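Local coordinates for titin (Homo sapiens, PDB 2A38), which acts as a giant structural protein of striated muscle, its N-terminal pair of immunoglobulin domains probably helping to fix it in the sarcomeric Z-disc, at residues Val70-Ser79 / Ser91-Ala99; Phe32-Phe40 / Ile56-Leu65. All coordinates share one frame; numbering follows the deposited sequence.

Interaction 1: residues Val70-Ser79 / Ser91-Ala99; sequences VTKANSGRYS and STAELLVKA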
ATOM      1  N   VAL A  70      -5.495   4.410   4.374  1.00 45.87           N
ATOM      2  CA  VAL A  70      -5.080   5.806   4.358  1.00 47.17           C
ATOM      3  C   VAL A  70      -4.097   6.132   3.246  1.00 47.06           C
ATOM      4  O   VAL A  70      -3.170   5.372   2.977  1.00 47.59           O
ATOM      5  CB  VAL A  70      -4.444   6.205   5.692  1.00 47.97           C
ATOM      6  CG1 VAL A  70      -4.075   7.682   5.673  1.00 48.94           C
ATOM      7  CG2 VAL A  70      -5.407   5.920   6.815  1.00 48.52           C
ATOM      8  N   THR A  71      -4.304   7.275   2.606  1.00 46.95           N
ATOM      9  CA  THR A  71      -3.427   7.715   1.532  1.00 47.49           C
ATOM     10  C   THR A  71      -2.763   9.022   1.960  1.00 47.82           C
ATOM     11  O   THR A  71      -3.254   9.697   2.864  1.00 48.06           O
ATOM     12  CB  THR A  71      -4.219   7.941   0.233  1.00 48.03           C
ATOM     13  OG1 THR A  71      -5.160   9.004   0.424  1.00 49.37           O
ATOM     14  CG2 THR A  71      -4.975   6.673  -0.151  1.00 47.85           C
ATOM     15  N   LYS A  72      -1.648   9.373   1.326  1.00 47.67           N
ATOM     16  CA  LYS A  72      -0.938  10.602   1.669  1.00 47.09           C
ATOM     17  C   LYS A  72      -1.799  11.830   1.414  1.00 46.51           C
ATOM     18  O   LYS A  72      -1.560  12.897   1.978  1.00 46.42           O
ATOM     19  CB  LYS A  72       0.350  10.717   0.859  1.00 48.49           C
ATOM     20  CG  LYS A  72       1.496   9.871   1.380  1.00 51.50           C
ATOM     21  CD  LYS A  72       2.709   9.991   0.472  1.00 53.83           C
ATOM     22  CE  LYS A  72       3.901   9.254   1.053  1.00 55.93           C
ATOM     23  NZ  LYS A  72       5.064   9.252   0.123  1.00 57.63           N
ATOM     24  N   ALA A  73      -2.803  11.670   0.561  1.00 45.10           N
ATOM     25  CA  ALA A  73      -3.701  12.764   0.218  1.00 43.64           C
ATOM     26  C   ALA A  73      -4.757  13.015   1.298  1.00 42.59           C
ATOM     27  O   ALA A  73      -5.579  13.918   1.169  1.00 42.85           O
ATOM     28  CB  ALA A  73      -4.378  12.466  -1.118  1.00 42.72           C
ATOM     29  N   ASN A  74      -4.726  12.216   2.363  1.00 41.34           N
ATOM     30  CA  ASN A  74      -5.690  12.340   3.456  1.00 39.34           C
ATOM     31  C   ASN A  74      -5.173  13.101   4.675  1.00 38.29           C
ATOM     32  O   ASN A  74      -5.955  13.538   5.514  1.00 38.38           O
ATOM     33  CB  ASN A  74      -6.162  10.953   3.899  1.00 37.46           C
ATOM     34  CG  ASN A  74      -7.054  10.290   2.879  1.00 36.42           C
ATOM     35  OD1 ASN A  74      -7.250   9.078   2.908  1.00 37.83           O
ATOM     36  ND2 ASN A  74      -7.611  11.081   1.974  1.00 34.71           N
ATOM     37  N   SER A  75      -3.862  13.263   4.787  1.00 37.55           N
ATOM     38  CA  SER A  75      -3.323  13.975   5.934  1.00 36.99           C
ATOM     39  C   SER A  75      -3.888  15.399   5.974  1.00 36.00           C
ATOM     40  O   SER A  75      -4.542  15.846   5.035  1.00 34.23           O
ATOM     41  CB  SER A  75      -1.791  13.987   5.878  1.00 36.81           C
ATOM     42  OG  SER A  75      -1.325  14.599   4.695  1.00 38.71           O
ATOM     43  N   GLY A  76      -3.649  16.104   7.073  1.00 35.64           N
ATOM     44  CA  GLY A  76      -4.156  17.457   7.196  1.00 34.74           C
ATOM     45  C   GLY A  76      -4.932  17.613   8.481  1.00 35.04           C
ATOM     46  O   GLY A  76      -4.841  16.757   9.365  1.00 34.34           O
ATOM     47  N   ARG A  77      -5.694  18.700   8.590  1.00 34.80           N
ATOM     48  CA  ARG A  77      -6.486  18.954   9.785  1.00 34.01           C
ATOM     49  C   ARG A  77      -7.896  18.424   9.688  1.00 31.15           C
ATOM     50  O   ARG A  77      -8.616  18.707   8.735  1.00 31.73           O
ATOM     51  CB  ARG A  77      -6.575  20.442  10.078  1.00 37.48           C
ATOM     52  CG  ARG A  77      -5.311  21.043  10.599  1.00 45.83           C
ATOM     53  CD  ARG A  77      -5.600  22.406  11.185  1.00 52.04           C
ATOM     54  NE  ARG A  77      -4.397  23.027  11.725  1.00 58.55           N
ATOM     55  CZ  ARG A  77      -4.402  24.125  12.474  1.00 62.46           C
ATOM     56  NH1 ARG A  77      -5.553  24.722  12.774  1.00 64.18           N
ATOM     57  NH2 ARG A  77      -3.255  24.630  12.919  1.00 64.52           N
ATOM     58  N   TYR A  78      -8.281  17.650  10.690  1.00 27.80           N
ATOM     59  CA  TYR A  78      -9.623  17.101  10.763  1.00 25.43           C
ATOM     60  C   TYR A  78     -10.238  17.668  12.030  1.00 23.67           C
ATOM     61  O   TYR A  78      -9.586  17.717  13.071  1.00 22.79           O
ATOM     62  CB  TYR A  78      -9.589  15.581  10.868  1.00 26.00           C
ATOM     63  CG  TYR A  78      -9.242  14.895   9.576  1.00 28.45           C
ATOM     64  CD1 TYR A  78      -7.951  14.981   9.033  1.00 28.82           C
ATOM     65  CD2 TYR A  78     -10.208  14.166   8.881  1.00 29.00           C
ATOM     66  CE1 TYR A  78      -7.639  14.357   7.829  1.00 29.33           C
ATOM     67  CE2 TYR A  78      -9.911  13.541   7.686  1.00 29.94           C
ATOM     68  CZ  TYR A  78      -8.632  13.639   7.164  1.00 29.87           C
ATOM     69  OH  TYR A  78      -8.365  13.017   5.977  1.00 32.15           O
ATOM     70  N   SER A  79     -11.485  18.106  11.943  1.00 20.08           N
ATOM     71  CA  SER A  79     -12.147  18.648  13.108  1.00 19.28           C
ATOM     72  C   SER A  79     -13.542  18.089  13.246  1.00 16.77           C
ATOM     73  O   SER A  79     -14.155  17.660  12.283  1.00 17.66           O
ATOM     74  CB  SER A  79     -12.193  20.171  13.042  1.00 21.41           C
ATOM     75  OG  SER A  79     -12.955  20.597  11.935  1.00 28.39           O
ATOM     76  N   SER A  91     -13.468  20.330  18.099  1.00 16.22           N
ATOM     77  CA  SER A  91     -12.229  19.685  18.506  1.00 15.51           C
ATOM     78  C   SER A  91     -11.480  19.439  17.209  1.00 17.68           C
ATOM     79  O   SER A  91     -12.039  18.885  16.277  1.00 17.66           O
ATOM     80  CB  SER A  91     -12.521  18.359  19.197  1.00 16.67           C
ATOM     81  OG  SER A  91     -11.332  17.779  19.711  1.00 20.98           O
ATOM     82  N   THR A  92     -10.224  19.865  17.136  1.00 19.70           N
ATOM     83  CA  THR A  92      -9.439  19.691  15.920  1.00 20.15           C
ATOM     84  C   THR A  92      -8.112  18.980  16.182  1.00 22.18           C
ATOM     85  O   THR A  92      -7.438  19.240  17.183  1.00 19.68           O
ATOM     86  CB  THR A  92      -9.168  21.061  15.252  1.00 22.85           C
ATOM     87  OG1 THR A  92     -10.407  21.623  14.793  1.00 25.33           O
ATOM     88  CG2 THR A  92      -8.223  20.919  14.067  1.00 23.06           C
ATOM     89  N   ALA A  93      -7.752  18.072  15.275  1.00 23.28           N
ATOM     90  CA  ALA A  93      -6.505  17.312  15.366  1.00 24.43           C
ATOM     91  C   ALA A  93      -5.893  17.206  13.979  1.00 25.10           C
ATOM     92  O   ALA A  93      -6.539  17.506  12.980  1.00 23.50           O
ATOM     93  CB  ALA A  93      -6.766  15.913  15.927  1.00 24.16           C
ATOM     94  N   GLU A  94      -4.645  16.769  13.913  1.00 27.98           N
ATOM     95  CA  GLU A  94      -3.982  16.649  12.627  1.00 31.28           C
ATOM     96  C   GLU A  94      -3.634  15.204  12.292  1.00 30.87           C
ATOM     97  O   GLU A  94      -3.255  14.421  13.167  1.00 29.65           O
ATOM     98  CB  GLU A  94      -2.716  17.498  12.622  1.00 35.11           C
ATOM     99  CG  GLU A  94      -2.038  17.566  11.276  1.00 43.64           C
ATOM    100  CD  GLU A  94      -0.577  17.983  11.380  1.00 49.64           C
ATOM    101  OE1 GLU A  94      -0.300  19.037  12.003  1.00 53.26           O
ATOM    102  OE2 GLU A  94       0.295  17.253  10.840  1.00 51.75           O
ATOM    103  N   LEU A  95      -3.787  14.849  11.022  1.00 30.95           N
ATOM    104  CA  LEU A  95      -3.459  13.506  10.565  1.00 32.10           C
ATOM    105  C   LEU A  95      -2.176  13.583   9.731  1.00 33.39           C
ATOM    106  O   LEU A  95      -2.125  14.282   8.720  1.00 32.47           O
ATOM    107  CB  LEU A  95      -4.597  12.931   9.716  1.00 30.77           C
ATOM    108  CG  LEU A  95      -4.293  11.615   8.984  1.00 30.48           C
ATOM    109  CD1 LEU A  95      -3.964  10.528   9.987  1.00 30.05           C
ATOM    110  CD2 LEU A  95      -5.482  11.204   8.133  1.00 29.20           C
ATOM    111  N   LEU A  96      -1.138  12.882  10.175  1.00 35.32           N
ATOM    112  CA  LEU A  96       0.137  12.863   9.465  1.00 36.87           C
ATOM    113  C   LEU A  96       0.358  11.469   8.900  1.00 36.85           C
ATOM    114  O   LEU A  96       0.409  10.492   9.645  1.00 37.07           O
ATOM    115  CB  LEU A  96       1.275  13.224  10.416  1.00 38.88           C
ATOM    116  CG  LEU A  96       2.683  13.058   9.842  1.00 42.09           C
ATOM    117  CD1 LEU A  96       2.805  13.861   8.552  1.00 42.26           C
ATOM    118  CD2 LEU A  96       3.720  13.504  10.875  1.00 42.17           C
ATOM    119  N   VAL A  97       0.483  11.375   7.581  1.00 37.29           N
ATOM    120  CA  VAL A  97       0.672  10.082   6.935  1.00 38.40           C
ATOM    121  C   VAL A  97       2.136   9.807   6.602  1.00 40.11           C
ATOM    122  O   VAL A  97       2.777  10.578   5.887  1.00 39.49           O
ATOM    123  CB  VAL A  97      -0.167   9.990   5.645  1.00 37.16           C
ATOM    124  CG1 VAL A  97      -0.014   8.615   5.015  1.00 36.10           C
ATOM    125  CG2 VAL A  97      -1.623  10.276   5.966  1.00 35.72           C
ATOM    126  N   LYS A  98       2.653   8.700   7.130  1.00 42.10           N
ATOM    127  CA  LYS A  98       4.040   8.296   6.908  1.00 42.35           C
ATOM    128  C   LYS A  98       4.162   7.403   5.675  1.00 40.85           C
ATOM    129  O   LYS A  98       3.454   6.406   5.546  1.00 39.93           O
ATOM    130  CB  LYS A  98       4.576   7.559   8.145  1.00 44.42           C
ATOM    131  CG  LYS A  98       5.981   6.990   7.986  1.00 47.47           C
ATOM    132  CD  LYS A  98       6.975   8.074   7.569  1.00 50.54           C
ATOM    133  CE  LYS A  98       8.287   7.473   7.073  1.00 51.18           C
ATOM    134  NZ  LYS A  98       9.173   8.498   6.448  1.00 51.51           N
ATOM    135  N   ALA A  99       5.063   7.776   4.770  1.00 40.11           N
ATOM    136  CA  ALA A  99       5.293   7.016   3.541  1.00 38.85           C
ATOM    137  C   ALA A  99       5.664   5.568   3.847  1.00 37.45           C
ATOM    138  O   ALA A  99       6.480   5.290   4.728  1.00 36.37           O
ATOM    139  CB  ALA A  99       6.394   7.671   2.721  1.00 39.09           C
TER
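The F-G beta hairpin of an immunoglobulin domain brings Gly76 and Tyr78 of strand 76-84 against Leu95 and Ala93 of strand 87-98. Gly76 with Leu95 and Tyr78 with Ala93 are the hydrogen-bonded antiparallel pairs; the tightest of their bonds runs from Leu95 N to Gly76 O (2.7 Å). Between them Arg77 faces Glu94 in a non-hydrogen-bonded pair. Gly76 has a phi of 127°, a conformation in which a side chain would collide with the carbonyl oxygen of the preceding residue.

Tyr78 and Leu95 lie on the same face of the sheet, and Leu95 CD2 approaches Tyr78 CE1 obliquely (3.8 Å). With CG anti to its carbonyl carbon (chi1 -74°), the Tyr78 ring runs back toward the turn before the strand, where Tyr78 OH donates to Asn74 O (2.5 Å) in the carbonyl plane, on a lone pair. A hydroxyl tied to the main chain four residues earlier is a tyrosine corner, a recurrent feature of strand F in immunoglobulin folds. Leu95 CD2 packs against that same oxygen (3.5 Å). A phenylalanine in place of Tyr78 would keep the ring but would probably leave Asn74 O without its hydroxyl mate and the turn less firmly tied to the strand.

Within the turn, Ser75 OG donates to Lys72 O (3.2 Å) from 27° off the carbonyl plane. Further on, Val97 CG2 rests against both Val70 CG1 and Thr71 O, each 3.6 Å from it, while Val97 N is buried without a hydrogen-bond partner in the model. On the inner side, Phe25 meets the Tyr78 ring and also touches Leu95.

Interaction 2: residues Phe32-Phe40 / Ile56-Leu65; sequences FPVPEVSWF and ISFSDGRAKL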
ATOM      1  N   PHE A  32     -26.657  17.952  26.397  1.00 21.91           N
ATOM      2  CA  PHE A  32     -28.065  17.616  26.504  1.00 21.87           C
ATOM      3  C   PHE A  32     -28.951  18.771  26.057  1.00 21.83           C
ATOM      4  O   PHE A  32     -28.841  19.878  26.577  1.00 20.81           O
ATOM      5  CB  PHE A  32     -28.423  17.225  27.936  1.00 21.34           C
ATOM      6  CG  PHE A  32     -29.804  16.670  28.061  1.00 24.60           C
ATOM      7  CD1 PHE A  32     -30.101  15.409  27.556  1.00 24.51           C
ATOM      8  CD2 PHE A  32     -30.835  17.438  28.600  1.00 26.54           C
ATOM      9  CE1 PHE A  32     -31.404  14.917  27.577  1.00 26.42           C
ATOM     10  CE2 PHE A  32     -32.141  16.959  28.626  1.00 27.18           C
ATOM     11  CZ  PHE A  32     -32.427  15.695  28.112  1.00 26.24           C
ATOM     12  N   PRO A  33     -29.840  18.530  25.074  1.00 22.52           N
ATOM     13  CA  PRO A  33     -30.054  17.254  24.376  1.00 22.03           C
ATOM     14  C   PRO A  33     -28.790  16.798  23.640  1.00 22.26           C
ATOM     15  O   PRO A  33     -27.874  17.594  23.435  1.00 22.70           O
ATOM     16  CB  PRO A  33     -31.194  17.582  23.414  1.00 20.95           C
ATOM     17  CG  PRO A  33     -31.938  18.662  24.130  1.00 20.62           C
ATOM     18  CD  PRO A  33     -30.826  19.531  24.627  1.00 21.53           C
ATOM     19  N   VAL A  34     -28.735  15.527  23.243  1.00 21.67           N
ATOM     20  CA  VAL A  34     -27.558  15.021  22.532  1.00 22.38           C
ATOM     21  C   VAL A  34     -27.274  15.885  21.311  1.00 22.62           C
ATOM     22  O   VAL A  34     -28.132  16.076  20.456  1.00 22.68           O
ATOM     23  CB  VAL A  34     -27.745  13.582  22.071  1.00 22.66           C
ATOM     24  CG1 VAL A  34     -26.493  13.120  21.331  1.00 25.26           C
ATOM     25  CG2 VAL A  34     -28.022  12.687  23.275  1.00 24.59           C
ATOM     26  N   PRO A  35     -26.045  16.400  21.203  1.00 22.90           N
ATOM     27  CA  PRO A  35     -25.706  17.253  20.063  1.00 22.60           C
ATOM     28  C   PRO A  35     -25.652  16.601  18.695  1.00 23.30           C
ATOM     29  O   PRO A  35     -25.503  15.387  18.579  1.00 23.00           O
ATOM     30  CB  PRO A  35     -24.357  17.837  20.474  1.00 23.01           C
ATOM     31  CG  PRO A  35     -23.736  16.709  21.242  1.00 23.45           C
ATOM     32  CD  PRO A  35     -24.887  16.226  22.099  1.00 22.22           C
ATOM     33  N   GLU A  36     -25.799  17.430  17.664  1.00 24.56           N
ATOM     34  CA  GLU A  36     -25.694  16.981  16.287  1.00 27.58           C
ATOM     35  C   GLU A  36     -24.198  17.072  16.002  1.00 27.63           C
ATOM     36  O   GLU A  36     -23.562  18.091  16.303  1.00 26.94           O
ATOM     37  CB  GLU A  36     -26.434  17.914  15.337  1.00 31.76           C
ATOM     38  CG  GLU A  36     -27.930  17.883  15.463  1.00 40.84           C
ATOM     39  CD  GLU A  36     -28.602  18.574  14.290  1.00 46.93           C
ATOM     40  OE1 GLU A  36     -28.514  18.041  13.159  1.00 50.48           O
ATOM     41  OE2 GLU A  36     -29.210  19.651  14.496  1.00 51.27           O
ATOM     42  N   VAL A  37     -23.646  16.016  15.414  1.00 25.87           N
ATOM     43  CA  VAL A  37     -22.219  15.954  15.127  1.00 24.84           C
ATOM     44  C   VAL A  37     -21.881  15.997  13.641  1.00 24.86           C
ATOM     45  O   VAL A  37     -22.589  15.440  12.807  1.00 25.87           O
ATOM     46  CB  VAL A  37     -21.617  14.689  15.773  1.00 22.77           C
ATOM     47  CG1 VAL A  37     -20.231  14.440  15.254  1.00 25.45           C
ATOM     48  CG2 VAL A  37     -21.581  14.862  17.277  1.00 21.91           C
ATOM     49  N   SER A  38     -20.775  16.652  13.318  1.00 24.33           N
ATOM     50  CA  SER A  38     -20.356  16.790  11.939  1.00 24.18           C
ATOM     51  C   SER A  38     -18.835  16.878  11.837  1.00 23.63           C
ATOM     52  O   SER A  38     -18.195  17.547  12.639  1.00 23.79           O
ATOM     53  CB  SER A  38     -21.007  18.047  11.363  1.00 25.96           C
ATOM     54  OG  SER A  38     -20.359  18.468  10.181  1.00 32.36           O
ATOM     55  N   TRP A  39     -18.256  16.198  10.853  1.00 24.51           N
ATOM     56  CA  TRP A  39     -16.804  16.212  10.655  1.00 22.98           C
ATOM     57  C   TRP A  39     -16.402  17.146   9.519  1.00 24.48           C
ATOM     58  O   TRP A  39     -17.181  17.378   8.604  1.00 25.87           O
ATOM     59  CB  TRP A  39     -16.303  14.809  10.341  1.00 19.63           C
ATOM     60  CG  TRP A  39     -16.437  13.828  11.473  1.00 16.84           C
ATOM     61  CD1 TRP A  39     -17.546  13.098  11.812  1.00 16.59           C
ATOM     62  CD2 TRP A  39     -15.413  13.457  12.403  1.00 15.27           C
ATOM     63  NE1 TRP A  39     -17.271  12.291  12.896  1.00 15.05           N
ATOM     64  CE2 TRP A  39     -15.969  12.493  13.280  1.00 15.33           C
ATOM     65  CE3 TRP A  39     -14.075  13.845  12.582  1.00 14.30           C
ATOM     66  CZ2 TRP A  39     -15.233  11.909  14.320  1.00 12.77           C
ATOM     67  CZ3 TRP A  39     -13.346  13.265  13.616  1.00 12.17           C
ATOM     68  CH2 TRP A  39     -13.928  12.308  14.470  1.00 13.65           C
ATOM     69  N   PHE A  40     -15.193  17.691   9.582  1.00 27.05           N
ATOM     70  CA  PHE A  40     -14.708  18.594   8.534  1.00 30.53           C
ATOM     71  C   PHE A  40     -13.236  18.364   8.259  1.00 33.62           C
ATOM     72  O   PHE A  40     -12.509  17.819   9.091  1.00 32.96           O
ATOM     73  CB  PHE A  40     -14.851  20.068   8.929  1.00 29.48           C
ATOM     74  CG  PHE A  40     -16.261  20.513   9.152  1.00 30.61           C
ATOM     75  CD1 PHE A  40     -16.990  20.046  10.239  1.00 30.94           C
ATOM     76  CD2 PHE A  40     -16.858  21.413   8.278  1.00 31.39           C
ATOM     77  CE1 PHE A  40     -18.299  20.469  10.456  1.00 32.46           C
ATOM     78  CE2 PHE A  40     -18.168  21.845   8.480  1.00 32.55           C
ATOM     79  CZ  PHE A  40     -18.890  21.370   9.575  1.00 33.53           C
ATOM     80  N   ILE A  56     -18.053   6.864   9.099  1.00 32.15           N
ATOM     81  CA  ILE A  56     -18.366   7.806  10.161  1.00 30.88           C
ATOM     82  C   ILE A  56     -19.479   7.264  11.041  1.00 30.52           C
ATOM     83  O   ILE A  56     -20.482   6.752  10.542  1.00 30.93           O
ATOM     84  CB  ILE A  56     -18.798   9.165   9.582  1.00 30.00           C
ATOM     85  CG1 ILE A  56     -17.615   9.804   8.847  1.00 31.70           C
ATOM     86  CG2 ILE A  56     -19.309  10.065  10.692  1.00 29.28           C
ATOM     87  CD1 ILE A  56     -17.965  11.046   8.070  1.00 32.85           C
ATOM     88  N   SER A  57     -19.298   7.369  12.352  1.00 29.08           N
ATOM     89  CA  SER A  57     -20.305   6.892  13.286  1.00 28.11           C
ATOM     90  C   SER A  57     -20.373   7.758  14.538  1.00 26.34           C
ATOM     91  O   SER A  57     -19.398   8.414  14.893  1.00 23.54           O
ATOM     92  CB  SER A  57     -20.010   5.440  13.684  1.00 28.49           C
ATOM     93  OG  SER A  57     -18.801   5.347  14.413  1.00 30.42           O
ATOM     94  N   PHE A  58     -21.542   7.770  15.182  1.00 26.25           N
ATOM     95  CA  PHE A  58     -21.756   8.519  16.421  1.00 26.75           C
ATOM     96  C   PHE A  58     -22.758   7.763  17.275  1.00 27.72           C
ATOM     97  O   PHE A  58     -23.960   7.851  17.056  1.00 28.00           O
ATOM     98  CB  PHE A  58     -22.287   9.928  16.154  1.00 26.09           C
ATOM     99  CG  PHE A  58     -22.488  10.738  17.408  1.00 26.23           C
ATOM    100  CD1 PHE A  58     -21.500  10.781  18.387  1.00 25.65           C
ATOM    101  CD2 PHE A  58     -23.660  11.457  17.612  1.00 26.99           C
ATOM    102  CE1 PHE A  58     -21.673  11.529  19.556  1.00 26.09           C
ATOM    103  CE2 PHE A  58     -23.846  12.214  18.782  1.00 27.80           C
ATOM    104  CZ  PHE A  58     -22.848  12.248  19.755  1.00 26.51           C
ATOM    105  N   SER A  59     -22.248   7.020  18.251  1.00 29.59           N
ATOM    106  CA  SER A  59     -23.085   6.216  19.131  1.00 31.18           C
ATOM    107  C   SER A  59     -22.570   6.244  20.563  1.00 31.45           C
ATOM    108  O   SER A  59     -21.363   6.296  20.795  1.00 31.07           O
ATOM    109  CB  SER A  59     -23.112   4.772  18.626  1.00 32.48           C
ATOM    110  OG  SER A  59     -23.731   3.914  19.568  1.00 37.06           O
ATOM    111  N   ASP A  60     -23.496   6.199  21.516  1.00 32.19           N
ATOM    112  CA  ASP A  60     -23.166   6.222  22.939  1.00 31.86           C
ATOM    113  C   ASP A  60     -22.251   7.386  23.290  1.00 29.72           C
ATOM    114  O   ASP A  60     -21.379   7.258  24.152  1.00 28.59           O
ATOM    115  CB  ASP A  60     -22.491   4.913  23.371  1.00 36.22           C
ATOM    116  CG  ASP A  60     -23.365   3.687  23.133  1.00 39.78           C
ATOM    117  OD1 ASP A  60     -24.544   3.695  23.556  1.00 42.55           O
ATOM    118  OD2 ASP A  60     -22.863   2.709  22.530  1.00 43.36           O
ATOM    119  N   GLY A  61     -22.452   8.519  22.624  1.00 26.55           N
ATOM    120  CA  GLY A  61     -21.630   9.683  22.899  1.00 24.96           C
ATOM    121  C   GLY A  61     -20.218   9.554  22.362  1.00 22.81           C
ATOM    122  O   GLY A  61     -19.361  10.377  22.659  1.00 23.62           O
ATOM    123  N   ARG A  62     -19.977   8.517  21.569  1.00 22.50           N
ATOM    124  CA  ARG A  62     -18.667   8.289  20.984  1.00 22.28           C
ATOM    125  C   ARG A  62     -18.729   8.534  19.477  1.00 21.59           C
ATOM    126  O   ARG A  62     -19.448   7.844  18.763  1.00 21.05           O
ATOM    127  CB  ARG A  62     -18.224   6.855  21.244  1.00 25.59           C
ATOM    128  CG  ARG A  62     -16.794   6.558  20.817  1.00 33.86           C
ATOM    129  CD  ARG A  62     -16.598   5.068  20.556  1.00 39.89           C
ATOM    130  NE  ARG A  62     -15.188   4.690  20.513  1.00 46.00           N
ATOM    131  CZ  ARG A  62     -14.754   3.467  20.217  1.00 48.78           C
ATOM    132  NH1 ARG A  62     -15.624   2.508  19.929  1.00 50.28           N
ATOM    133  NH2 ARG A  62     -13.453   3.194  20.225  1.00 49.89           N
ATOM    134  N   ALA A  63     -17.995   9.531  18.998  1.00 19.44           N
ATOM    135  CA  ALA A  63     -17.966   9.830  17.570  1.00 20.51           C
ATOM    136  C   ALA A  63     -16.682   9.232  17.018  1.00 21.24           C
ATOM    137  O   ALA A  63     -15.615   9.387  17.609  1.00 22.12           O
ATOM    138  CB  ALA A  63     -17.978  11.329  17.333  1.00 16.60           C
ATOM    139  N   LYS A  64     -16.786   8.551  15.885  1.00 23.63           N
ATOM    140  CA  LYS A  64     -15.627   7.930  15.269  1.00 24.79           C
ATOM    141  C   LYS A  64     -15.603   8.119  13.760  1.00 24.35           C
ATOM    142  O   LYS A  64     -16.634   8.051  13.095  1.00 23.31           O
ATOM    143  CB  LYS A  64     -15.603   6.441  15.616  1.00 28.39           C
ATOM    144  CG  LYS A  64     -14.527   5.642  14.900  1.00 33.79           C
ATOM    145  CD  LYS A  64     -14.287   4.307  15.584  1.00 36.50           C
ATOM    146  CE  LYS A  64     -13.760   4.535  16.993  1.00 39.39           C
ATOM    147  NZ  LYS A  64     -13.268   3.285  17.632  1.00 42.85           N
ATOM    148  N   LEU A  65     -14.409   8.383  13.239  1.00 24.34           N
ATOM    149  CA  LEU A  65     -14.192   8.564  11.811  1.00 26.64           C
ATOM    150  C   LEU A  65     -13.040   7.643  11.440  1.00 29.02           C
ATOM    151  O   LEU A  65     -11.919   7.829  11.904  1.00 30.76           O
ATOM    152  CB  LEU A  65     -13.819  10.012  11.493  1.00 24.80           C
ATOM    153  CG  LEU A  65     -13.653  10.318  10.002  1.00 26.06           C
ATOM    154  CD1 LEU A  65     -13.883  11.793   9.753  1.00 25.96           C
ATOM    155  CD2 LEU A  65     -12.274   9.895   9.536  1.00 24.69           C
TER
HETATM  156  O   HOH W   1     -19.399  10.974  14.144  1.00 24.14           O
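Trp39 lays one face of its indole over Leu65: Leu65 CB sits 3.6 Å from the centroid of the six-membered ring, only 7° off the ring normal. Leu65 CD1 reaches further across the bicycle to Trp39 CD2 (3.5 Å). Nearer the pyrrole part, Ile56 CG2 comes obliquely to Trp39 CD1 (3.7 Å), the two side chains running past each other in opposite directions. The indole N-H is satisfied in the ring plane by a water 2.8 Å from Trp39 NE1, which passes a hydrogen bond on to Ser57 O (2.7 Å).

This is the tryptophan of strand C in the core of an immunoglobulin sandwich. No hydrogen bond links the two segments directly; the axes of strand segments 36-40 and 62-65 approach to 9.1 Å, running in roughly the same direction, as expected of layers joined through side chains. The hairpin 55-67 closes through a type I' turn, Ser59 to Arg62.

Toward that turn, Phe58 turns one ring face to Val37, whose CG2 lies 3.8 Å from the ring centroid, 11° off the normal. Phe58 CG is anti to its own N (chi1 -179°), carrying the ring across to Val37, and in the loop before strand 36-41 Val34 CG1 touches Phe58 CE2 (3.8 Å).

Interaction 2 closes before interaction 1 opens along the chain, strand 62-67 leading on to strand 76-84, and both lie in the first immunoglobulin domain with centres about 19 Å apart. They are complementary in direction: interaction 1 pairs strands within one sheet, whereas interaction 2 spans the sandwich from that sheet to the one holding strands 55-59 and 62-67. Their common ground is the neighbouring pair 36-41 and 76-84. There Ser79 O lies 2.9 Å from Phe40 N, a probable hydrogen bond, and packs against Trp39 CE3. Leu80 of strand 76-84 also touches Val37, Trp39 and Ala63, joining the hairpin's sheet to the core packing.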